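PDB 4WFV: allergen Bos d 2 from Bos taurus, which probably carries pheromones or other small odorants as a secreted lipocalin of cattle skin and dander, where it is a major allergen. Local coordinates for residues A[28-39]-A[104-115]. Numbering follows the deposited sequence.
Sequences KIVEGGPLRNYY and NYDGERITKMTE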
ATOM      1  N   LYS A  28      -3.315  -0.435  13.331  1.00  8.71           N
ATOM      2  CA  LYS A  28      -3.611  -1.203  12.122  1.00  9.01           C
ATOM      3  C   LYS A  28      -2.363  -1.627  11.349  1.00  7.94           C
ATOM      4  O   LYS A  28      -2.418  -2.606  10.602  1.00  8.51           O
ATOM      5  CB  LYS A  28      -4.515  -0.412  11.180  1.00  8.42           C
ATOM      6  CG  LYS A  28      -5.913  -0.152  11.718  1.00  9.54           C
ATOM      7  CD  LYS A  28      -6.720  -1.441  11.771  1.00  9.20           C
ATOM      8  CE  LYS A  28      -8.170  -1.187  12.206  1.00  9.82           C
ATOM      9  NZ  LYS A  28      -8.990  -2.438  12.160  1.00 10.72           N
ATOM     10  N   ILE A  29      -1.265  -0.884  11.503  1.00  7.03           N
ATOM     11  CA  ILE A  29      -0.076  -1.109  10.676  1.00  7.24           C
ATOM     12  C   ILE A  29       1.198  -1.497  11.428  1.00  8.23           C
ATOM     13  O   ILE A  29       2.234  -1.679  10.813  1.00  8.02           O
ATOM     14  CB  ILE A  29       0.240   0.115   9.781  1.00  7.03           C
ATOM     15  CG1 ILE A  29       0.552   1.361  10.636  1.00  8.07           C
ATOM     16  CG2 ILE A  29      -0.900   0.365   8.806  1.00  7.29           C
ATOM     17  CD1 ILE A  29       1.281   2.459   9.838  1.00  9.43           C
ATOM     18  N   VAL A  30       1.122  -1.642  12.750  1.00  7.52           N
ATOM     19  CA  VAL A  30       2.265  -2.152  13.499  1.00  9.37           C
ATOM     20  C   VAL A  30       2.455  -3.637  13.209  1.00  8.64           C
ATOM     21  O   VAL A  30       1.602  -4.264  12.587  1.00  7.87           O
ATOM     22  CB  VAL A  30       2.108  -1.920  15.020  1.00  9.47           C
ATOM     23  CG1 VAL A  30       2.030  -0.422  15.318  1.00 12.15           C
ATOM     24  CG2 VAL A  30       0.886  -2.672  15.568  1.00 14.32           C
ATOM     25  N   GLU A  31       3.579  -4.189  13.650  1.00  7.99           N
ATOM     26  CA  GLU A  31       3.827  -5.607  13.417  1.00  9.77           C
ATOM     27  C   GLU A  31       2.659  -6.467  13.892  1.00  9.75           C
ATOM     28  O   GLU A  31       2.124  -6.264  14.983  1.00 11.32           O
ATOM     29  CB  GLU A  31       5.123  -6.037  14.094  1.00 10.87           C
ATOM     30  CG  GLU A  31       6.353  -5.525  13.387  1.00 13.28           C
ATOM     31  CD  GLU A  31       7.629  -6.014  14.031  1.00 17.31           C
ATOM     32  OE1 GLU A  31       8.267  -5.224  14.757  1.00 19.60           O
ATOM     33  OE2 GLU A  31       7.984  -7.189  13.808  1.00 20.40           O
ATOM     34  N   GLY A  32       2.239  -7.413  13.059  1.00 11.34           N
ATOM     35  CA  GLY A  32       1.101  -8.248  13.380  1.00 13.54           C
ATOM     36  C   GLY A  32      -0.249  -7.590  13.135  1.00 14.32           C
ATOM     37  O   GLY A  32      -1.285  -8.219  13.334  1.00 16.43           O
ATOM     38  N   GLY A  33      -0.248  -6.333  12.699  1.00 12.17           N
ATOM     39  CA  GLY A  33      -1.490  -5.632  12.418  1.00 13.33           C
ATOM     40  C   GLY A  33      -2.117  -6.064  11.103  1.00 10.23           C
ATOM     41  O   GLY A  33      -1.426  -6.490  10.182  1.00 11.27           O
ATOM     42  N   PRO A  34      -3.442  -5.942  10.996  1.00  9.10           N
ATOM     43  CA  PRO A  34      -4.149  -6.445   9.815  1.00 11.57           C
ATOM     44  C   PRO A  34      -3.743  -5.758   8.508  1.00  9.36           C
ATOM     45  O   PRO A  34      -3.755  -6.397   7.451  1.00 10.23           O
ATOM     46  CB  PRO A  34      -5.622  -6.163  10.141  1.00 10.16           C
ATOM     47  CG  PRO A  34      -5.581  -5.069  11.192  1.00 11.69           C
ATOM     48  CD  PRO A  34      -4.351  -5.351  11.993  1.00 11.24           C
ATOM     49  N   LEU A  35      -3.380  -4.480   8.576  1.00  7.72           N
ATOM     50  CA  LEU A  35      -3.059  -3.721   7.365  1.00  7.98           C
ATOM     51  C   LEU A  35      -1.572  -3.506   7.197  1.00  8.73           C
ATOM     52  O   LEU A  35      -1.160  -2.620   6.461  1.00 10.30           O
ATOM     53  CB  LEU A  35      -3.778  -2.363   7.358  1.00  8.55           C
ATOM     54  CG  LEU A  35      -5.280  -2.479   7.643  1.00  9.26           C
ATOM     55  CD1 LEU A  35      -5.964  -1.102   7.580  1.00  9.70           C
ATOM     56  CD2 LEU A  35      -5.932  -3.473   6.685  1.00 13.06           C
ATOM     57  N   ARG A  36      -0.768  -4.310   7.881  1.00  7.89           N
ATOM     58  CA  ARG A  36       0.664  -4.370   7.595  1.00  8.13           C
ATOM     59  C   ARG A  36       0.900  -5.526   6.636  1.00  7.78           C
ATOM     60  O   ARG A  36       0.875  -6.692   7.026  1.00 10.15           O
ATOM     61  CB  ARG A  36       1.462  -4.567   8.873  1.00 11.00           C
ATOM     62  CG  ARG A  36       2.953  -4.271   8.718  1.00  7.78           C
ATOM     63  CD  ARG A  36       3.673  -4.604  10.000  1.00  8.65           C
ATOM     64  NE  ARG A  36       5.108  -4.358   9.980  1.00  7.48           N
ATOM     65  CZ  ARG A  36       5.704  -3.276  10.482  1.00  7.01           C
ATOM     66  NH1 ARG A  36       4.984  -2.291  10.998  1.00  8.19           N
ATOM     67  NH2 ARG A  36       7.020  -3.169  10.461  1.00 10.64           N
ATOM     68  N   ASN A  37       1.070  -5.191   5.367  1.00  7.91           N
ATOM     69  CA  ASN A  37       1.052  -6.187   4.307  1.00  8.29           C
ATOM     70  C   ASN A  37       2.313  -6.062   3.472  1.00  7.04           C
ATOM     71  O   ASN A  37       2.636  -4.983   2.966  1.00  9.25           O
ATOM     72  CB  ASN A  37      -0.197  -5.996   3.442  1.00 10.44           C
ATOM     73  CG  ASN A  37      -1.470  -5.899   4.272  1.00 11.28           C
ATOM     74  OD1 ASN A  37      -2.304  -5.018   4.053  1.00 13.46           O
ATOM     75  ND2 ASN A  37      -1.610  -6.794   5.246  1.00 11.77           N
ATOM     76  N   TYR A  38       3.035  -7.172   3.344  1.00  7.67           N
ATOM     77  CA  TYR A  38       4.329  -7.161   2.674  1.00  6.94           C
ATOM     78  C   TYR A  38       4.172  -7.491   1.195  1.00  6.84           C
ATOM     79  O   TYR A  38       4.162  -8.662   0.791  1.00  8.14           O
ATOM     80  CB  TYR A  38       5.303  -8.115   3.379  1.00  8.41           C
ATOM     81  CG  TYR A  38       5.535  -7.767   4.835  1.00  7.03           C
ATOM     82  CD1 TYR A  38       6.389  -6.731   5.199  1.00  7.91           C
ATOM     83  CD2 TYR A  38       4.898  -8.475   5.849  1.00  8.26           C
ATOM     84  CE1 TYR A  38       6.611  -6.411   6.546  1.00  7.50           C
ATOM     85  CE2 TYR A  38       5.110  -8.164   7.197  1.00  8.68           C
ATOM     86  CZ  TYR A  38       5.967  -7.129   7.527  1.00  7.96           C
ATOM     87  OH  TYR A  38       6.188  -6.815   8.850  1.00  9.52           O
ATOM     88  N   TYR A  39       4.070  -6.433   0.392  1.00  7.17           N
ATOM     89  CA  TYR A  39       3.853  -6.548  -1.047  1.00  7.14           C
ATOM     90  C   TYR A  39       4.911  -7.387  -1.722  1.00  6.94           C
ATOM     91  O   TYR A  39       6.081  -7.353  -1.344  1.00  8.17           O
ATOM     92  CB  TYR A  39       3.887  -5.159  -1.691  1.00  7.45           C
ATOM     93  CG  TYR A  39       2.578  -4.404  -1.618  1.00  8.97           C
ATOM     94  CD1 TYR A  39       2.134  -3.848  -0.420  1.00  7.66           C
ATOM     95  CD2 TYR A  39       1.792  -4.235  -2.751  1.00 11.30           C
ATOM     96  CE1 TYR A  39       0.939  -3.148  -0.350  1.00 10.47           C
ATOM     97  CE2 TYR A  39       0.594  -3.530  -2.693  1.00 12.19           C
ATOM     98  CZ  TYR A  39       0.173  -2.991  -1.496  1.00 10.09           C
ATOM     99  OH  TYR A  39      -1.029  -2.303  -1.464  1.00 12.77           O
ATOM    100  N   ASN A 104      -9.723   2.341   5.102  1.00  7.18           N
ATOM    101  CA  ASN A 104     -10.264   1.073   5.565  1.00  8.46           C
ATOM    102  C   ASN A 104     -11.363   1.327   6.586  1.00  7.42           C
ATOM    103  O   ASN A 104     -11.221   2.178   7.459  1.00  8.27           O
ATOM    104  CB  ASN A 104      -9.149   0.230   6.194  1.00  7.49           C
ATOM    105  CG  ASN A 104      -9.669  -0.983   6.942  1.00  7.45           C
ATOM    106  OD1 ASN A 104      -9.974  -0.906   8.136  1.00  9.04           O
ATOM    107  ND2 ASN A 104      -9.747  -2.115   6.257  1.00  8.32           N
ATOM    108  N   TYR A 105     -12.463   0.601   6.455  1.00  8.03           N
ATOM    109  CA  TYR A 105     -13.532   0.660   7.440  1.00  7.45           C
ATOM    110  C   TYR A 105     -13.769  -0.741   7.965  1.00  7.75           C
ATOM    111  O   TYR A 105     -14.009  -1.674   7.191  1.00  9.10           O
ATOM    112  CB  TYR A 105     -14.809   1.211   6.802  1.00 10.31           C
ATOM    113  CG  TYR A 105     -16.051   1.111   7.666  1.00  9.81           C
ATOM    114  CD1 TYR A 105     -16.167   1.833   8.850  1.00 10.28           C
ATOM    115  CD2 TYR A 105     -17.122   0.313   7.274  1.00 11.35           C
ATOM    116  CE1 TYR A 105     -17.319   1.741   9.640  1.00 10.93           C
ATOM    117  CE2 TYR A 105     -18.257   0.224   8.041  1.00 11.88           C
ATOM    118  CZ  TYR A 105     -18.345   0.939   9.216  1.00  9.37           C
ATOM    119  OH  TYR A 105     -19.491   0.837   9.970  1.00 13.79           O
ATOM    120  N   ASP A 106     -13.697  -0.891   9.285  1.00  8.43           N
ATOM    121  CA  ASP A 106     -13.792  -2.208   9.904  1.00  8.92           C
ATOM    122  C   ASP A 106     -15.083  -2.389  10.698  1.00  9.11           C
ATOM    123  O   ASP A 106     -15.227  -3.378  11.416  1.00 10.35           O
ATOM    124  CB  ASP A 106     -12.565  -2.479  10.785  1.00  9.06           C
ATOM    125  CG  ASP A 106     -12.524  -1.612  12.025  1.00  9.93           C
ATOM    126  OD1 ASP A 106     -13.449  -0.816  12.238  1.00 10.01           O
ATOM    127  OD2 ASP A 106     -11.560  -1.747  12.798  1.00 11.04           O
ATOM    128  N   GLY A 107     -16.019  -1.452  10.548  1.00  9.02           N
ATOM    129  CA  GLY A 107     -17.287  -1.499  11.270  1.00  9.59           C
ATOM    130  C   GLY A 107     -17.303  -0.579  12.483  1.00 12.03           C
ATOM    131  O   GLY A 107     -18.373  -0.199  12.968  1.00 13.36           O
ATOM    132  N   GLU A 108     -16.119  -0.222  12.970  1.00 10.86           N
ATOM    133  CA  GLU A 108     -15.965   0.616  14.157  1.00 12.72           C
ATOM    134  C   GLU A 108     -15.186   1.896  13.857  1.00 13.10           C
ATOM    135  O   GLU A 108     -15.588   2.987  14.258  1.00 14.58           O
ATOM    136  CB  GLU A 108     -15.268  -0.171  15.273  1.00 15.01           C
ATOM    137  CG  GLU A 108     -15.121   0.603  16.577  1.00 22.38           C
ATOM    138  CD  GLU A 108     -14.885  -0.301  17.774  1.00 32.50           C
ATOM    139  OE1 GLU A 108     -15.212  -1.503  17.688  1.00 35.36           O
ATOM    140  OE2 GLU A 108     -14.378   0.191  18.803  1.00 41.43           O
ATOM    141  N   ARG A 109     -14.059   1.759  13.165  1.00  9.81           N
ATOM    142  CA  ARG A 109     -13.225   2.905  12.845  1.00  9.62           C
ATOM    143  C   ARG A 109     -12.956   2.993  11.359  1.00  8.04           C
ATOM    144  O   ARG A 109     -12.908   1.975  10.656  1.00  8.65           O
ATOM    145  CB  ARG A 109     -11.886   2.808  13.576  1.00 12.39           C
ATOM    146  CG  ARG A 109     -11.978   3.057  15.076  1.00 10.65           C
ATOM    147  CD  ARG A 109     -10.601   2.949  15.724  1.00 14.78           C
ATOM    148  NE  ARG A 109     -10.074   1.594  15.623  1.00 12.97           N
ATOM    149  CZ  ARG A 109      -8.794   1.269  15.775  1.00 12.13           C
ATOM    150  NH1 ARG A 109      -7.898   2.205  16.047  1.00 12.23           N
ATOM    151  NH2 ARG A 109      -8.423  -0.000  15.656  1.00 12.58           N
ATOM    152  N   ILE A 110     -12.794   4.221  10.888  1.00  8.79           N
ATOM    153  CA  ILE A 110     -12.215   4.478   9.577  1.00  8.67           C
ATOM    154  C   ILE A 110     -10.738   4.752   9.784  1.00  9.83           C
ATOM    155  O   ILE A 110     -10.374   5.569  10.623  1.00 10.54           O
ATOM    156  CB  ILE A 110     -12.841   5.700   8.913  1.00  8.78           C
ATOM    157  CG1 ILE A 110     -14.330   5.433   8.684  1.00 12.35           C
ATOM    158  CG2 ILE A 110     -12.164   5.965   7.569  1.00 10.61           C
ATOM    159  CD1 ILE A 110     -15.131   6.664   8.334  1.00 14.52           C
ATOM    160  N   THR A 111      -9.893   4.054   9.032  1.00  7.98           N
ATOM    161  CA  THR A 111      -8.455   4.258   9.088  1.00  8.12           C
ATOM    162  C   THR A 111      -7.991   4.827   7.763  1.00  8.42           C
ATOM    163  O   THR A 111      -8.311   4.293   6.693  1.00  9.84           O
ATOM    164  CB  THR A 111      -7.731   2.941   9.362  1.00  8.13           C
ATOM    165  OG1 THR A 111      -8.127   2.454  10.647  1.00  9.02           O
ATOM    166  CG2 THR A 111      -6.202   3.140   9.350  1.00  9.01           C
ATOM    167  N   LYS A 112      -7.264   5.931   7.835  1.00  8.00           N
ATOM    168  CA  LYS A 112      -6.650   6.532   6.662  1.00  7.58           C
ATOM    169  C   LYS A 112      -5.179   6.167   6.669  1.00  8.41           C
ATOM    170  O   LYS A 112      -4.489   6.391   7.655  1.00  8.20           O
ATOM    171  CB  LYS A 112      -6.821   8.044   6.723  1.00  9.60           C
ATOM    172  CG  LYS A 112      -8.285   8.487   6.678  1.00 10.93           C
ATOM    173  CD  LYS A 112      -8.484   9.852   7.329  1.00 14.63           C
ATOM    174  CE  LYS A 112      -7.592  10.921   6.730  1.00 21.83           C
ATOM    175  NZ  LYS A 112      -8.002  11.285   5.350  1.00 21.02           N
ATOM    176  N   MET A 113      -4.700   5.573   5.582  1.00  6.32           N
ATOM    177  CA  MET A 113      -3.312   5.120   5.554  1.00  7.27           C
ATOM    178  C   MET A 113      -2.695   5.238   4.168  1.00  8.17           C
ATOM    179  O   MET A 113      -3.379   5.389   3.157  1.00  7.95           O
ATOM    180  CB  MET A 113      -3.196   3.684   6.078  1.00 12.86           C
ATOM    181  CG  MET A 113      -3.830   2.654   5.194  1.00 11.78           C
ATOM    182  SD  MET A 113      -3.514   0.975   5.783  1.00 13.54           S
ATOM    183  CE  MET A 113      -1.824   0.680   5.287  1.00 13.58           C
ATOM    184  N   THR A 114      -1.373   5.204   4.146  1.00  5.61           N
ATOM    185  CA  THR A 114      -0.667   5.121   2.877  1.00  6.60           C
ATOM    186  C   THR A 114       0.360   4.021   2.933  1.00  6.85           C
ATOM    187  O   THR A 114       0.760   3.578   4.018  1.00  6.87           O
ATOM    188  CB  THR A 114       0.085   6.422   2.540  1.00  6.84           C
ATOM    189  OG1 THR A 114       1.035   6.693   3.577  1.00  7.58           O
ATOM    190  CG2 THR A 114      -0.894   7.607   2.360  1.00  9.08           C
ATOM    191  N   GLU A 115       0.779   3.589   1.747  1.00  6.77           N
ATOM    192  CA  GLU A 115       1.865   2.633   1.604  1.00  7.23           C
ATOM    193  C   GLU A 115       2.855   3.172   0.591  1.00  7.03           C
ATOM    194  O   GLU A 115       2.463   3.690  -0.476  1.00  7.76           O
ATOM    195  CB  GLU A 115       1.327   1.282   1.129  1.00  7.86           C
ATOM    196  CG  GLU A 115       0.358   0.671   2.133  1.00  8.85           C
ATOM    197  CD  GLU A 115      -0.460  -0.460   1.559  1.00 10.18           C
ATOM    198  OE1 GLU A 115      -0.940  -0.338   0.422  1.00 10.21           O
ATOM    199  OE2 GLU A 115      -0.616  -1.481   2.262  1.00 10.69           O
TER
HETATM  200  O   HOH W   1      -9.028  -3.210   9.496  1.00 10.50           O
HETATM  201  O   HOH W   2       0.891  -2.392   4.637  1.00 11.92           O
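Asn-104 presents its CB to Leu-35 CD1 at 3.7 Å, where the loop joining strands 17-23 and 38-45 of this lipocalin folds across one end of the barrel, against the hairpin of strands 97-105 and 110-118. This large first loop is the usual lid over the mouth of a lipocalin calyx. The Asn-104 amide is held by Asn-86, and its OD1 accepts a hydrogen bond from a water that in turn accepts one from Lys-28 NZ.

In the hairpin turn, Asp-106 splits its carboxylate between two jobs. OD1 takes the backbone N-H groups of Glu-108 and Arg-109 from opposite faces of its plane, an Asx turn extended to an Asx motif by the second bond, which fixes the group, while OD2 forms a salt bridge with Lys-28 NZ, met on its anti side at 2.7 Å. The lysine gets there by bending at chi2 (-70°). Arg-109 brings NH2 within 3.7 Å of Lys-28 CE; its salt bridge to Asp-27 probably eases the closeness of the two cations.

Farther along, Thr-111 OG1, hydrogen-bonded to Asn-25, meets Lys-28 CG. Met-113 then supplies the apolar middle: SD lies against CB and CD1 of Leu-35, and the bend at chi3 (-77°) sets CE 3.7 Å from Ile-29 CG2.

Glu-115 finishes the walk, buried. A water links its OE2 to Leu-35 O and Asn-37 N, whereas OE1 is shared by Thr-100 and Tyr-39. The tyrosine ring stands 81° from the carboxylate plane, and its OH, tilted out of that plane, donates to the syn side of Glu-115 OE1 at 2.7 Å.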